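Local structure of fatty acyl CoA synthetase FADD13 (FATTY-ACYL-CoA SYNTHETASE) (3R44) at residues Asn54-Val59 with Glu153-Ala158; Asp58-Leu63 with Tyr86-Leu91; Val71-Pro76 with Val118-Ala123; Leu102-Val107 with Ala126-Ala131; Asn172-Tyr177 with Phe221-Leu226. The protein belongs to the ANL clan of AMP-binding enzymes, which pair a large N-terminal domain with a smaller C-terminal one. All blocks are in the same frame, centred on the assembly; numbering follows the deposited sequence.

Interaction 1. Residues Asn54-Val59 with Glu153-Ala158; sequences NRCADV and ERLRSA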
# COMPACT_ATOMS: atom_id res chain seq x y z
N ASN A 54 -25.03 -6.16 6.11
CA ASN A 54 -26.02 -5.95 7.15
C ASN A 54 -25.94 -7.01 8.22
O ASN A 54 -26.04 -6.71 9.40
CB ASN A 54 -27.43 -5.89 6.58
CG ASN A 54 -27.69 -4.62 5.80
OD1 ASN A 54 -26.90 -3.70 5.88
ND2 ASN A 54 -28.74 -4.59 4.99
N ARG A 55 -25.83 -8.25 7.80
CA ARG A 55 -25.59 -9.35 8.76
C ARG A 55 -24.30 -9.17 9.59
O ARG A 55 -24.32 -9.40 10.80
CB ARG A 55 -25.61 -10.71 8.06
CG ARG A 55 -27.01 -11.09 7.52
CD ARG A 55 -27.19 -12.55 7.21
NE ARG A 55 -27.64 -12.61 5.83
CZ ARG A 55 -28.89 -12.78 5.39
NH1 ARG A 55 -29.91 -13.06 6.21
NH2 ARG A 55 -29.11 -12.73 4.07
N CYS A 56 -23.21 -8.71 8.96
CA CYS A 56 -21.97 -8.40 9.66
C CYS A 56 -22.22 -7.30 10.70
O CYS A 56 -21.74 -7.40 11.84
CB CYS A 56 -20.87 -7.97 8.70
SG CYS A 56 -20.22 -9.39 7.76
N ALA A 57 -22.97 -6.27 10.31
CA ALA A 57 -23.29 -5.18 11.22
C ALA A 57 -24.10 -5.67 12.42
O ALA A 57 -23.89 -5.20 13.55
CB ALA A 57 -24.04 -4.10 10.49
N ASP A 58 -25.03 -6.59 12.14
CA ASP A 58 -25.86 -7.20 13.18
C ASP A 58 -25.00 -7.97 14.18
O ASP A 58 -25.16 -7.81 15.42
CB ASP A 58 -26.97 -8.09 12.57
CG ASP A 58 -28.01 -8.57 13.62
OD1 ASP A 58 -28.46 -7.72 14.42
OD2 ASP A 58 -28.40 -9.76 13.62
N VAL A 59 -24.06 -8.75 13.66
CA VAL A 59 -23.10 -9.50 14.49
C VAL A 59 -22.24 -8.55 15.31
O VAL A 59 -22.07 -8.73 16.52
CB VAL A 59 -22.22 -10.45 13.66
CG1 VAL A 59 -21.05 -11.03 14.52
CG2 VAL A 59 -23.05 -11.54 12.99
N GLU A 153 -20.97 -19.03 12.19
CA GLU A 153 -22.17 -19.44 12.91
C GLU A 153 -23.03 -18.22 13.24
O GLU A 153 -24.26 -18.28 13.10
CB GLU A 153 -21.84 -20.22 14.20
N ARG A 154 -22.39 -17.14 13.67
CA ARG A 154 -23.10 -15.89 13.94
C ARG A 154 -23.78 -15.33 12.69
O ARG A 154 -24.93 -14.90 12.76
CB ARG A 154 -22.17 -14.86 14.57
CG ARG A 154 -21.93 -15.17 16.06
CD ARG A 154 -20.72 -14.53 16.70
NE ARG A 154 -20.52 -15.18 18.00
CZ ARG A 154 -21.27 -14.97 19.08
NH1 ARG A 154 -22.25 -14.07 19.04
NH2 ARG A 154 -21.03 -15.65 20.22
N LEU A 155 -23.09 -15.36 11.56
CA LEU A 155 -23.62 -14.84 10.31
C LEU A 155 -24.87 -15.62 9.89
O LEU A 155 -25.85 -15.05 9.43
CB LEU A 155 -22.53 -14.88 9.23
CG LEU A 155 -21.52 -13.73 9.43
CD1 LEU A 155 -20.38 -13.86 8.43
CD2 LEU A 155 -22.16 -12.33 9.31
N ARG A 156 -24.84 -16.92 10.12
CA ARG A 156 -25.98 -17.77 9.80
C ARG A 156 -27.24 -17.39 10.56
O ARG A 156 -28.33 -17.56 10.02
CB ARG A 156 -25.63 -19.27 9.97
CG ARG A 156 -24.71 -19.78 8.83
CD ARG A 156 -24.48 -21.30 8.80
NE ARG A 156 -24.27 -21.88 10.13
CZ ARG A 156 -23.09 -22.26 10.65
NH1 ARG A 156 -21.95 -22.12 9.96
NH2 ARG A 156 -23.05 -22.76 11.89
N SER A 157 -27.13 -16.85 11.77
CA SER A 157 -28.33 -16.51 12.54
C SER A 157 -28.69 -15.00 12.57
O SER A 157 -29.69 -14.63 13.17
CB SER A 157 -28.20 -17.09 13.98
OG SER A 157 -27.31 -16.30 14.75
N ALA A 158 -27.88 -14.16 11.91
CA ALA A 158 -28.04 -12.71 11.91
C ALA A 158 -29.12 -12.31 10.94
O ALA A 158 -29.36 -13.02 9.93
CB ALA A 158 -26.74 -12.06 11.51
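R55 and A158 bring the two backbones to a CA-CA distance of 5.2 Å, where helix 46-62 passes the C-terminal part of helix 148-157; the short axes approach to 9.0 Å with their directions 111° apart. No hydrogen bond spans the contact, which is carried by V59, L155 and A158. V59 sends CG2 between the helices, 3.8 Å from R154 CB, and its side chain crosses that of R154 at about a right angle. The same methyl also meets L155 CD2 and, at 4.0 Å, A158 CB. L155 enters from the flank of its helix: CD2 is the branch that reaches across, lying 3.8 Å from C56 SG and close to the backbone of R55 and C56. Beyond it, the small CB of A158 rests against helix 46-62, with R55 CB 3.9 Å away. R55 runs along the outer side of the contact, its CD 3.5 Å from A158 O, and this oxygen lies at the edge of the guanidinium, near its plane. On the other flank D58 swings CG anti to its backbone N (chi1 -170°), which brings OD2 over A158 CA at 3.4 Å; the true partner of OD2 is the next amide, A159 N. C56 and L155 also touch helix 79-91. The contact is a steep helix-helix crossing within the layer of helices on one side of the four-stranded parallel sheet.

Interaction 2. Residues Asp58-Leu63 with Tyr86-Leu91; sequences DVLTAL and YGAAKL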
# COMPACT_ATOMS: atom_id res chain seq x y z
N ASP A 58 -25.03 -6.59 12.14
CA ASP A 58 -25.86 -7.20 13.18
C ASP A 58 -25.00 -7.97 14.18
O ASP A 58 -25.16 -7.81 15.42
CB ASP A 58 -26.97 -8.09 12.57
CG ASP A 58 -28.01 -8.57 13.62
OD1 ASP A 58 -28.46 -7.72 14.42
OD2 ASP A 58 -28.40 -9.76 13.62
N VAL A 59 -24.06 -8.75 13.66
CA VAL A 59 -23.10 -9.50 14.49
C VAL A 59 -22.24 -8.55 15.31
O VAL A 59 -22.07 -8.73 16.52
CB VAL A 59 -22.22 -10.45 13.66
CG1 VAL A 59 -21.05 -11.03 14.52
CG2 VAL A 59 -23.05 -11.54 12.99
N LEU A 60 -21.69 -7.51 14.69
CA LEU A 60 -20.94 -6.56 15.49
C LEU A 60 -21.71 -5.83 16.56
O LEU A 60 -21.21 -5.67 17.71
CB LEU A 60 -20.22 -5.55 14.58
CG LEU A 60 -19.19 -6.06 13.58
CD1 LEU A 60 -18.86 -4.88 12.62
CD2 LEU A 60 -17.89 -6.59 14.22
N THR A 61 -22.95 -5.44 16.25
CA THR A 61 -23.84 -4.82 17.21
C THR A 61 -24.00 -5.76 18.40
O THR A 61 -23.96 -5.35 19.59
CB THR A 61 -25.20 -4.51 16.60
OG1 THR A 61 -25.05 -3.44 15.67
CG2 THR A 61 -26.17 -4.06 17.68
N ALA A 62 -24.18 -7.04 18.09
CA ALA A 62 -24.41 -8.04 19.14
C ALA A 62 -23.24 -8.12 20.14
O ALA A 62 -23.42 -8.43 21.33
CB ALA A 62 -24.69 -9.44 18.53
N LEU A 63 -22.05 -7.82 19.64
CA LEU A 63 -20.81 -7.85 20.40
C LEU A 63 -20.49 -6.54 21.11
O LEU A 63 -19.52 -6.46 21.87
CB LEU A 63 -19.65 -8.29 19.50
CG LEU A 63 -19.77 -9.66 18.86
CD1 LEU A 63 -18.67 -9.92 17.79
CD2 LEU A 63 -19.74 -10.75 19.93
N TYR A 86 -17.56 -3.11 5.46
CA TYR A 86 -18.80 -2.42 5.15
C TYR A 86 -19.79 -2.37 6.32
O TYR A 86 -20.45 -1.35 6.53
CB TYR A 86 -19.48 -3.01 3.95
CG TYR A 86 -18.85 -2.64 2.62
CD1 TYR A 86 -18.77 -1.29 2.23
CD2 TYR A 86 -18.39 -3.61 1.74
CE1 TYR A 86 -18.23 -0.93 0.94
CE2 TYR A 86 -17.87 -3.26 0.51
CZ TYR A 86 -17.77 -1.93 0.13
OH TYR A 86 -17.29 -1.55 -1.09
N GLY A 87 -19.93 -3.49 7.03
CA GLY A 87 -20.79 -3.58 8.19
C GLY A 87 -20.35 -2.61 9.26
O GLY A 87 -21.14 -1.84 9.81
N ALA A 88 -19.04 -2.61 9.57
CA ALA A 88 -18.51 -1.61 10.52
C ALA A 88 -18.77 -0.16 10.06
O ALA A 88 -19.17 0.69 10.89
CB ALA A 88 -16.98 -1.81 10.75
N ALA A 89 -18.55 0.11 8.76
CA ALA A 89 -18.84 1.43 8.16
C ALA A 89 -20.30 1.90 8.44
O ALA A 89 -20.54 3.03 8.87
CB ALA A 89 -18.52 1.42 6.65
N LYS A 90 -21.26 1.01 8.23
CA LYS A 90 -22.67 1.33 8.47
C LYS A 90 -22.94 1.68 9.93
O LYS A 90 -23.82 2.49 10.21
CB LYS A 90 -23.58 0.17 8.08
CG LYS A 90 -23.58 -0.08 6.54
CD LYS A 90 -24.47 -1.31 6.27
CE LYS A 90 -24.33 -1.80 4.84
NZ LYS A 90 -25.48 -1.35 4.15
N LEU A 91 -22.21 1.05 10.85
CA LEU A 91 -22.33 1.33 12.30
C LEU A 91 -21.54 2.51 12.84
O LEU A 91 -21.74 2.91 14.01
CB LEU A 91 -21.88 0.08 13.10
CG LEU A 91 -22.69 -1.20 12.90
CD1 LEU A 91 -22.03 -2.33 13.67
CD2 LEU A 91 -24.11 -1.02 13.38
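T61 OG1 meets L91 of the opposing helix, whose CD2 lies 3.5 Å away and CD1 3.8 Å, while the hydroxyl bonds to the carbonyl oxygen of A57 one turn earlier in its own helix. The torsion that sets OG1 beside its backbone N (chi1 -70°) serves both ends: it keeps that bond within the helix and turns the oxygen toward the leucine methyls. The bond spares the hydroxyl from needing a polar partner on the opposing helix, and no hydrogen bond crosses between 58-63 and 86-91. L91 points across and wedges its CD1 in beside L60 as well, 3.8 Å from L60 CB. L60 answers deeper in the contact: its CD1 lies over the backbone of helix 79-91, 3.8 Å from A88 N and 4.1 Å from A88 CB. The residue before, G87, has no side chain, and its carbonyl carbon is 4.3 Å from L60 CD1. The short axes approach to 9.6 Å at 62°. On a different side of helix 79-91 the ammonium of K90 makes a salt bridge with E162 and a hydrogen bond with N50, with a weaker bond to N54 of helix 46-62. Charge is thus handled beside the contact, and what passes directly between the two segments is leucine methyls against aliphatic carbon, backbone and the side of a hydroxyl already bonded within its helix, a hold given by shape and burial.

Interaction 3. Residues Val71-Pro76 with Val118-Ala123; sequences VALLMP and VVIYGA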
# COMPACT_ATOMS: atom_id res chain seq x y z
N VAL A 71 -12.70 -2.54 15.57
CA VAL A 71 -12.84 -3.99 15.29
C VAL A 71 -11.60 -4.36 14.46
O VAL A 71 -11.44 -3.88 13.30
CB VAL A 71 -14.08 -4.30 14.39
CG1 VAL A 71 -14.20 -5.84 14.22
CG2 VAL A 71 -15.35 -3.65 15.03
N ALA A 72 -10.72 -5.15 15.04
CA ALA A 72 -9.53 -5.59 14.30
C ALA A 72 -9.90 -6.77 13.40
O ALA A 72 -10.66 -7.66 13.79
CB ALA A 72 -8.38 -5.99 15.27
N LEU A 73 -9.28 -6.80 12.23
CA LEU A 73 -9.53 -7.83 11.21
C LEU A 73 -8.21 -8.47 10.87
O LEU A 73 -7.33 -7.81 10.30
CB LEU A 73 -10.20 -7.24 9.97
CG LEU A 73 -11.55 -6.54 10.17
CD1 LEU A 73 -11.97 -5.85 8.84
CD2 LEU A 73 -12.59 -7.49 10.69
N LEU A 74 -8.06 -9.73 11.25
CA LEU A 74 -6.82 -10.49 10.98
C LEU A 74 -7.16 -11.79 10.25
O LEU A 74 -7.34 -12.85 10.87
CB LEU A 74 -6.13 -10.78 12.33
CG LEU A 74 -4.73 -11.39 12.39
CD1 LEU A 74 -3.69 -10.46 11.66
CD2 LEU A 74 -4.26 -11.75 13.82
N MET A 75 -7.34 -11.69 8.94
CA MET A 75 -7.91 -12.78 8.20
C MET A 75 -7.54 -12.74 6.73
O MET A 75 -7.09 -11.72 6.20
CB MET A 75 -9.44 -12.78 8.34
CG MET A 75 -10.08 -11.53 7.80
SD MET A 75 -11.80 -11.30 8.39
CE MET A 75 -11.48 -10.56 9.94
N PRO A 76 -7.75 -13.87 6.06
CA PRO A 76 -7.50 -13.95 4.65
C PRO A 76 -8.50 -13.16 3.86
O PRO A 76 -9.59 -12.81 4.36
CB PRO A 76 -7.73 -15.41 4.32
CG PRO A 76 -8.44 -15.98 5.38
CD PRO A 76 -8.15 -15.18 6.61
N VAL A 118 -12.86 -5.77 19.60
CA VAL A 118 -13.22 -7.07 19.06
C VAL A 118 -12.14 -7.43 18.09
O VAL A 118 -11.69 -6.56 17.34
CB VAL A 118 -14.60 -7.00 18.35
CG1 VAL A 118 -14.88 -8.24 17.51
CG2 VAL A 118 -15.72 -6.78 19.43
N VAL A 119 -11.72 -8.68 18.10
CA VAL A 119 -10.74 -9.17 17.15
C VAL A 119 -11.35 -10.32 16.37
O VAL A 119 -11.80 -11.30 16.97
CB VAL A 119 -9.45 -9.62 17.85
CG1 VAL A 119 -8.47 -10.23 16.84
CG2 VAL A 119 -8.85 -8.35 18.60
N ILE A 120 -11.44 -10.16 15.06
CA ILE A 120 -11.97 -11.21 14.19
C ILE A 120 -10.80 -11.82 13.41
O ILE A 120 -10.11 -11.09 12.68
CB ILE A 120 -13.07 -10.68 13.27
CG1 ILE A 120 -14.22 -10.08 14.09
CG2 ILE A 120 -13.60 -11.86 12.41
CD1 ILE A 120 -15.22 -9.44 13.29
N TYR A 121 -10.56 -13.12 13.58
CA TYR A 121 -9.40 -13.75 12.98
C TYR A 121 -9.67 -15.00 12.20
O TYR A 121 -10.56 -15.83 12.51
CB TYR A 121 -8.33 -14.01 14.03
CG TYR A 121 -8.70 -15.04 15.07
CD1 TYR A 121 -8.31 -16.38 14.94
CD2 TYR A 121 -9.45 -14.68 16.17
CE1 TYR A 121 -8.65 -17.31 15.90
CE2 TYR A 121 -9.81 -15.60 17.12
CZ TYR A 121 -9.41 -16.89 17.00
OH TYR A 121 -9.78 -17.76 18.01
N GLY A 122 -8.84 -15.15 11.18
CA GLY A 122 -8.92 -16.27 10.30
C GLY A 122 -8.17 -17.42 10.87
O GLY A 122 -7.32 -17.26 11.77
N ALA A 123 -8.46 -18.60 10.34
CA ALA A 123 -7.82 -19.81 10.79
C ALA A 123 -6.28 -19.79 10.64
O ALA A 123 -5.57 -20.19 11.58
CB ALA A 123 -8.49 -21.08 10.10
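Four backbone hydrogen bonds tie V71-L74 to V118-G122, each strand giving and taking in turn as in a regular parallel pair. L74 N to I120 O (2.8 Å) is nearly straight at 176° and runs almost along the carbonyl bond. I120 N to A72 O (2.9 Å) is just as straight, although the donor is tilted from the carbonyl plane. A72 N to V118 O and G122 N to L74 O close the two ends at slightly bent angles, the latter taking the pairing one residue past the strand. L74 O also receives a CA-H contact from Y121 CA at 3.1 Å. Outward from the backbone, V71, L73, V118 and I120 share one face. There I120 CD1 lies 3.9 Å from V71 CG1, and L73 runs alongside I120, pointing the same way. M75 joins this side from the loop: CG sits between backbone N and carbonyl carbon (chi1 61°), the crowded position, and the bent chain returns CE to I120, 3.5 Å from CG2 and 3.1 Å from I120 O. Helix 79-91 covers this face through F81 and L84. The other face carries A72, L74, V119 and Y121; A72 CB meets V119 CG2 at 4.1 Å, and helices 104-114 and 126-134 lie over it. G122 passes close to M75 and P76, CA 3.9 Å from P76 CD. The polar backbone atoms between the strands are therefore spent on one another, while both faces are largely apolar, aliphatic apart from Y121 and the M75 thioether, and suited to burial under helices, as in a three-layer alpha/beta sandwich.

Interaction 4. Residues Leu102-Val107 with Ala126-Ala131; sequences LAAPEV and APVIDA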
# COMPACT_ATOMS: atom_id res chain seq x y z
N LEU A 102 2.56 -10.57 10.19
CA LEU A 102 3.24 -10.03 11.36
C LEU A 102 3.28 -11.06 12.46
O LEU A 102 2.38 -11.89 12.58
CB LEU A 102 2.55 -8.79 11.86
CG LEU A 102 2.64 -7.54 10.99
CD1 LEU A 102 1.70 -6.44 11.52
CD2 LEU A 102 4.05 -7.00 10.82
N ALA A 103 4.34 -10.99 13.26
CA ALA A 103 4.54 -11.85 14.41
C ALA A 103 3.66 -11.39 15.56
O ALA A 103 3.18 -10.26 15.58
CB ALA A 103 6.01 -11.83 14.83
N ALA A 104 3.48 -12.28 16.51
CA ALA A 104 2.61 -12.03 17.66
C ALA A 104 2.85 -10.71 18.48
O ALA A 104 1.89 -10.04 18.86
CB ALA A 104 2.58 -13.26 18.56
N PRO A 105 4.11 -10.33 18.73
CA PRO A 105 4.37 -9.07 19.46
C PRO A 105 3.94 -7.81 18.69
O PRO A 105 3.49 -6.83 19.27
CB PRO A 105 5.90 -9.11 19.66
CG PRO A 105 6.22 -10.57 19.60
CD PRO A 105 5.36 -11.07 18.50
N GLU A 106 4.08 -7.84 17.37
CA GLU A 106 3.69 -6.72 16.53
C GLU A 106 2.16 -6.61 16.48
O GLU A 106 1.58 -5.50 16.54
CB GLU A 106 4.32 -6.89 15.14
CG GLU A 106 5.84 -6.59 15.12
CD GLU A 106 6.77 -7.76 15.53
OE1 GLU A 106 6.31 -8.88 15.91
OE2 GLU A 106 8.02 -7.56 15.49
N VAL A 107 1.49 -7.77 16.37
CA VAL A 107 0.02 -7.80 16.40
C VAL A 107 -0.50 -7.33 17.75
O VAL A 107 -1.43 -6.51 17.78
CB VAL A 107 -0.57 -9.15 15.98
CG1 VAL A 107 -2.08 -9.15 16.13
CG2 VAL A 107 -0.17 -9.51 14.50
N ALA A 126 -4.81 -18.24 13.73
CA ALA A 126 -5.06 -18.82 15.07
C ALA A 126 -3.78 -18.93 15.93
O ALA A 126 -3.80 -18.62 17.14
CB ALA A 126 -5.79 -20.13 14.98
N PRO A 127 -2.64 -19.32 15.34
CA PRO A 127 -1.45 -19.38 16.17
C PRO A 127 -0.98 -18.04 16.75
O PRO A 127 -0.52 -18.01 17.90
CB PRO A 127 -0.38 -19.94 15.21
CG PRO A 127 -1.15 -20.56 14.09
CD PRO A 127 -2.33 -19.69 13.95
N VAL A 128 -1.07 -16.95 15.98
CA VAL A 128 -0.76 -15.63 16.52
C VAL A 128 -1.70 -15.23 17.65
O VAL A 128 -1.24 -14.76 18.70
CB VAL A 128 -0.74 -14.51 15.41
CG1 VAL A 128 -1.07 -13.16 15.96
CG2 VAL A 128 0.62 -14.50 14.69
N ILE A 129 -2.99 -15.44 17.45
CA ILE A 129 -3.99 -15.06 18.44
C ILE A 129 -3.79 -15.89 19.70
O ILE A 129 -3.85 -15.37 20.82
CB ILE A 129 -5.43 -15.20 17.89
CG1 ILE A 129 -5.71 -14.19 16.80
CG2 ILE A 129 -6.45 -15.14 19.07
CD1 ILE A 129 -5.51 -12.65 17.19
N ASP A 130 -3.53 -17.18 19.52
CA ASP A 130 -3.29 -18.06 20.67
C ASP A 130 -2.10 -17.57 21.50
O ASP A 130 -2.20 -17.45 22.72
CB ASP A 130 -3.03 -19.50 20.21
CG ASP A 130 -4.31 -20.19 19.73
OD1 ASP A 130 -5.42 -19.65 19.92
OD2 ASP A 130 -4.20 -21.28 19.14
N ALA A 131 -1.01 -17.25 20.81
CA ALA A 131 0.20 -16.76 21.47
C ALA A 131 -0.16 -15.47 22.24
O ALA A 131 0.24 -15.28 23.39
CB ALA A 131 1.32 -16.50 20.43
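V128 reaches across to L102-V107: its CB is directed at that segment, and there the side chain forks into two methyls with different tasks. CG1, roughly anti to the backbone N (chi1 153°), heads for V107 and lies 4.0 Å from V107 CG2 and equally near V107 CB, with V107 CG1 just behind. The two valines cross at a slant, so that this one methyl sits against the branch point of the other. CG2 goes instead to the polypeptide just ahead of helix 104-114, 3.8 Å from L102 O and 4.1 Å from A104 N. It thus covers the helix start, where A103 holds the N-cap position and A103 O accepts the bond from V107 N at 3.1 Å. A turn further along helix 126-134, A131 extends the contact toward the surface: its CB is 3.9 Å from A104 CB, a meeting of two single methyls. With only a methyl on A104, its CA comes within 5.1 Å of V128 CA. On the inner side both valines touch L74 of the parallel sheet, and I129 also turns its end to L74 and to V119 and Y121 of strand 118-121. Helices 104-114 and 126-134 are thus neighbours on the same face of the sheet, one leading into strand 118-121 and the other leaving it. With no hydrogen bond or charge pair between the segments, cohesion rests on methyls packed against methyls and against backbone: more buried on the V107 side, above the sheet, thinner and more exposed where the two alanines meet.

Interaction 5. Residues Asn172-Tyr177 with Phe221-Leu226; sequences NLFIMY and FHVAAL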
# COMPACT_ATOMS: atom_id res chain seq x y z
N ASN A 172 -14.29 8.70 11.80
CA ASN A 172 -13.31 7.65 11.60
C ASN A 172 -13.90 6.41 11.03
O ASN A 172 -15.01 5.99 11.44
CB ASN A 172 -12.60 7.23 12.87
CG ASN A 172 -11.85 8.32 13.51
OD1 ASN A 172 -11.53 9.31 12.86
ND2 ASN A 172 -11.56 8.16 14.82
N LEU A 173 -13.14 5.77 10.15
CA LEU A 173 -13.56 4.56 9.47
C LEU A 173 -12.54 3.42 9.59
O LEU A 173 -12.92 2.25 9.70
CB LEU A 173 -13.80 4.84 7.96
CG LEU A 173 -14.18 3.64 7.06
CD1 LEU A 173 -15.36 2.83 7.64
CD2 LEU A 173 -14.48 4.02 5.61
N PHE A 174 -11.27 3.70 9.42
CA PHE A 174 -10.29 2.63 9.63
C PHE A 174 -9.00 3.15 10.18
O PHE A 174 -8.70 4.36 10.00
CB PHE A 174 -10.14 1.69 8.43
CG PHE A 174 -9.46 2.26 7.24
CD1 PHE A 174 -8.08 2.22 7.14
CD2 PHE A 174 -10.17 2.75 6.17
CE1 PHE A 174 -7.38 2.76 6.02
CE2 PHE A 174 -9.51 3.26 5.04
CZ PHE A 174 -8.11 3.25 4.96
N ILE A 175 -8.23 2.25 10.81
CA ILE A 175 -6.87 2.56 11.22
C ILE A 175 -5.97 1.51 10.63
O ILE A 175 -6.16 0.33 10.85
CB ILE A 175 -6.68 2.57 12.75
CG1 ILE A 175 -7.65 3.48 13.48
CG2 ILE A 175 -5.27 3.03 13.10
CD1 ILE A 175 -7.86 3.16 14.95
N MET A 176 -5.01 1.96 9.86
CA MET A 176 -4.05 1.08 9.26
C MET A 176 -2.66 1.41 9.75
O MET A 176 -2.19 2.58 9.72
CB MET A 176 -4.15 1.14 7.71
CG MET A 176 -5.52 0.57 7.14
SD MET A 176 -5.31 -0.36 5.60
CE MET A 176 -3.62 -0.07 5.35
N TYR A 177 -1.95 0.40 10.22
CA TYR A 177 -0.61 0.64 10.82
C TYR A 177 0.55 0.71 9.78
O TYR A 177 0.60 -0.08 8.84
CB TYR A 177 -0.36 -0.35 11.99
CG TYR A 177 -1.10 0.15 13.19
CD1 TYR A 177 -2.49 0.04 13.27
CD2 TYR A 177 -0.44 0.82 14.19
CE1 TYR A 177 -3.19 0.52 14.33
CE2 TYR A 177 -1.14 1.30 15.30
CZ TYR A 177 -2.51 1.17 15.35
OH TYR A 177 -3.20 1.67 16.41
N PHE A 221 -5.57 -6.24 3.56
CA PHE A 221 -5.09 -5.36 4.59
C PHE A 221 -4.15 -4.28 4.05
O PHE A 221 -3.63 -3.53 4.85
CB PHE A 221 -4.46 -6.11 5.78
CG PHE A 221 -3.37 -7.12 5.38
CD1 PHE A 221 -2.11 -6.68 4.95
CD2 PHE A 221 -3.63 -8.50 5.39
CE1 PHE A 221 -1.13 -7.60 4.50
CE2 PHE A 221 -2.65 -9.42 4.99
CZ PHE A 221 -1.39 -8.97 4.55
N HIS A 222 -3.83 -4.29 2.76
CA HIS A 222 -2.99 -3.26 2.14
C HIS A 222 -3.98 -2.15 1.78
O HIS A 222 -5.06 -2.42 1.28
CB HIS A 222 -2.33 -3.72 0.82
CG HIS A 222 -1.23 -4.72 0.99
ND1 HIS A 222 -0.16 -4.52 1.84
CD2 HIS A 222 -1.02 -5.93 0.40
CE1 HIS A 222 0.64 -5.57 1.79
NE2 HIS A 222 0.14 -6.45 0.94
N VAL A 223 -3.59 -0.90 2.02
CA VAL A 223 -4.48 0.22 1.78
C VAL A 223 -4.96 0.29 0.36
O VAL A 223 -6.14 0.63 0.13
CB VAL A 223 -3.87 1.56 2.30
CG1 VAL A 223 -2.75 2.08 1.34
CG2 VAL A 223 -4.95 2.56 2.45
N ALA A 224 -4.13 -0.04 -0.62
CA ALA A 224 -4.59 0.08 -1.95
C ALA A 224 -5.61 -0.98 -2.30
O ALA A 224 -6.47 -0.74 -3.15
CB ALA A 224 -3.44 0.06 -2.95
N ALA A 225 -5.56 -2.14 -1.65
CA ALA A 225 -6.52 -3.18 -1.95
C ALA A 225 -7.84 -2.77 -1.33
O ALA A 225 -8.91 -2.98 -1.90
CB ALA A 225 -6.05 -4.55 -1.41
N LEU A 226 -7.81 -2.14 -0.15
CA LEU A 226 -9.03 -1.67 0.44
C LEU A 226 -9.72 -0.60 -0.42
O LEU A 226 -10.93 -0.61 -0.64
CB LEU A 226 -8.71 -1.09 1.83
CG LEU A 226 -9.86 -0.77 2.71
CD1 LEU A 226 -10.91 -1.89 2.52
CD2 LEU A 226 -9.33 -0.59 4.21
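M176 makes the tight part of this contact, pushing its methyl into the first turn of helix 223-235. CE lies 3.5 Å from V223 CB, closer than carbons usually pack, and 3.4 Å from V223 N. An almost eclipsed last torsion (chi3 -6°) folds CE into this place, which suggests some strain. SD and CE also lie beside F221 O, CE at 3.5 Å. Next to it the fit is more relaxed: L226 CD2 stands over the centre of the F174 ring, 3.9 Å from its centroid and 8° off the ring normal, a CH-pi contact made from the opposite direction. V223 CG2 approaches F174 CZ obliquely at 4.1 Å. The looser side is at the helix start. F221 carries its ring away from the strand, against P97 and N99, and exposed H222, the N-cap residue, has its CB turned away. Deeper in, F174 also meets the ring of H190, and L226 rests on F85. L173 and F174 together oppose the single residue H190, a classic beta bulge in a strand that pairs with 186-191 and, through L173 and I175, also bonds to A95 of strand 94-97; against this strand the helix start is docked.

In the fold
From the N terminus, helix 46-62 opens both interaction 1 and interaction 2, which share D58 and V59. Interaction 2 closes at helix 79-91, after strand 70-74 has already begun interaction 3, so these two cross. Helix 104-114 then opens interaction 4; interaction 3 closes at strand 118-121 and interaction 4 at helix 126-134, another crossing. The long loop closed by interaction 1 at helix 148-157 encloses interactions 3 and 4. Interaction 5 follows in series. The parallel sheet of interaction 3 lies between its helices, touching L60 of interaction 2 on one face and I129 of interaction 4 on the other; A89 meets L173, linking helix 79-91 to the antiparallel sheet of interaction 5.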